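Long-range contact in nitrite transporter NirC (Salmonella enterica subsp. enterica serovar Typhimurium, PDB 4FC4), which carries nitrite into and out of the cell across the cytoplasmic membrane as a pentameric channel of the formate/nitrite transporter family: residues A36-G41 against T70-A75. Residues are numbered along the deposited sequence; the frame is centred on the assembly and turned at random.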
# COMPACT_ATOMS: atom_id res chain seq x y z
N ALA B 36 12.84 2.27 -23.61
CA ALA B 36 12.29 0.92 -23.50
C ALA B 36 11.48 0.74 -22.18
O ALA B 36 10.34 0.21 -22.21
CB ALA B 36 13.41 -0.11 -23.64
N TYR B 37 12.04 1.22 -21.05
CA TYR B 37 11.40 1.07 -19.73
C TYR B 37 10.11 1.82 -19.67
O TYR B 37 9.09 1.26 -19.24
CB TYR B 37 12.31 1.55 -18.60
CG TYR B 37 13.59 0.70 -18.41
CD1 TYR B 37 13.75 -0.56 -19.06
CD2 TYR B 37 14.60 1.14 -17.56
CE1 TYR B 37 14.89 -1.28 -18.87
CE2 TYR B 37 15.73 0.41 -17.37
CZ TYR B 37 15.89 -0.79 -18.03
OH TYR B 37 17.08 -1.46 -17.84
N VAL B 38 10.14 3.08 -20.12
CA VAL B 38 8.93 3.87 -20.16
C VAL B 38 7.89 3.15 -21.03
O VAL B 38 6.71 3.05 -20.63
CB VAL B 38 9.17 5.34 -20.56
CG1 VAL B 38 7.84 6.12 -20.59
CG2 VAL B 38 10.09 6.03 -19.56
N GLY B 39 8.34 2.62 -22.17
CA GLY B 39 7.52 1.79 -23.05
C GLY B 39 6.81 0.61 -22.37
O GLY B 39 5.63 0.37 -22.64
N LEU B 40 7.54 -0.17 -21.55
CA LEU B 40 6.97 -1.32 -20.93
C LEU B 40 5.83 -0.82 -20.02
O LEU B 40 4.80 -1.49 -19.88
CB LEU B 40 8.04 -2.12 -20.13
CG LEU B 40 9.14 -2.91 -20.93
CD1 LEU B 40 10.30 -3.27 -20.04
CD2 LEU B 40 8.57 -4.21 -21.55
N GLY B 41 5.99 0.37 -19.43
CA GLY B 41 4.88 1.05 -18.78
C GLY B 41 3.67 1.39 -19.67
O GLY B 41 2.51 1.19 -19.28
N THR B 70 9.61 4.30 -12.16
CA THR B 70 10.25 3.42 -11.21
C THR B 70 11.42 2.65 -11.83
O THR B 70 12.51 2.65 -11.25
CB THR B 70 9.28 2.42 -10.60
OG1 THR B 70 8.18 3.14 -9.99
CG2 THR B 70 9.99 1.56 -9.60
N LEU B 71 11.20 2.04 -13.00
CA LEU B 71 12.27 1.42 -13.79
C LEU B 71 13.36 2.41 -14.09
O LEU B 71 14.50 2.18 -13.79
CB LEU B 71 11.73 0.79 -15.10
CG LEU B 71 10.76 -0.42 -14.97
CD1 LEU B 71 10.29 -0.91 -16.33
CD2 LEU B 71 11.35 -1.56 -14.13
N VAL B 72 13.02 3.51 -14.74
CA VAL B 72 14.00 4.52 -15.12
C VAL B 72 14.90 4.91 -13.92
O VAL B 72 16.12 4.95 -14.07
CB VAL B 72 13.29 5.78 -15.73
CG1 VAL B 72 14.27 6.95 -15.92
CG2 VAL B 72 12.67 5.43 -17.10
N ILE B 73 14.32 5.08 -12.72
CA ILE B 73 15.11 5.69 -11.63
C ILE B 73 15.87 4.64 -10.81
O ILE B 73 17.03 4.81 -10.45
CB ILE B 73 14.24 6.55 -10.70
CG1 ILE B 73 13.66 7.79 -11.44
CG2 ILE B 73 15.01 6.96 -9.46
CD1 ILE B 73 12.67 8.57 -10.58
N ILE B 74 15.21 3.52 -10.58
CA ILE B 74 15.67 2.53 -9.64
C ILE B 74 16.51 1.49 -10.36
O ILE B 74 17.54 1.13 -9.85
CB ILE B 74 14.51 1.88 -8.93
CG1 ILE B 74 13.66 3.00 -8.30
CG2 ILE B 74 14.99 0.81 -7.90
CD1 ILE B 74 14.16 3.50 -6.92
N ALA B 75 16.12 1.03 -11.54
CA ALA B 75 17.01 0.17 -12.32
C ALA B 75 18.21 0.97 -12.84
O ALA B 75 19.31 0.43 -12.88
CB ALA B 75 16.28 -0.55 -13.47
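Y37 lies along the flank of helix 67-75, its CB 3.6 Å from L71 CB and its ring running on past L71 and V72 to A75. With CG anti to the carbonyl carbon (chi1 -66°), the ring leans obliquely against this helix, Y37 CD2 4.0 Å from V72 N and Y37 CE2 4.1 Å from A75 CB. L71 crosses Y37 at about a right angle and reaches back to helix 24-51: its CD1 sits 3.8 Å from Y37 O and 4.4 Å from L40 CD1. On V38 and V72 the same branch does the touching, CG2 anti to the carbonyl carbon in both, and these methyls meet at 3.6 Å; L79 packs on both valines. No hydrogen bond links the two segments; van der Waals packing, mostly apolar, joins them. The phenol OH of Y37 instead bonds to Y245 OH of the second subunit, tying this buried contact to the subunit interface. The axes of 36-41 and 70-75 approach to 8.8 Å, with 140° between their N-to-C directions, nearer antiparallel than parallel. Helix 67-75 and, after a short break, helix 80-93 form the interrupted second transmembrane span of the aquaporin-like FNT fold, packed here against the continuous first, 24-51.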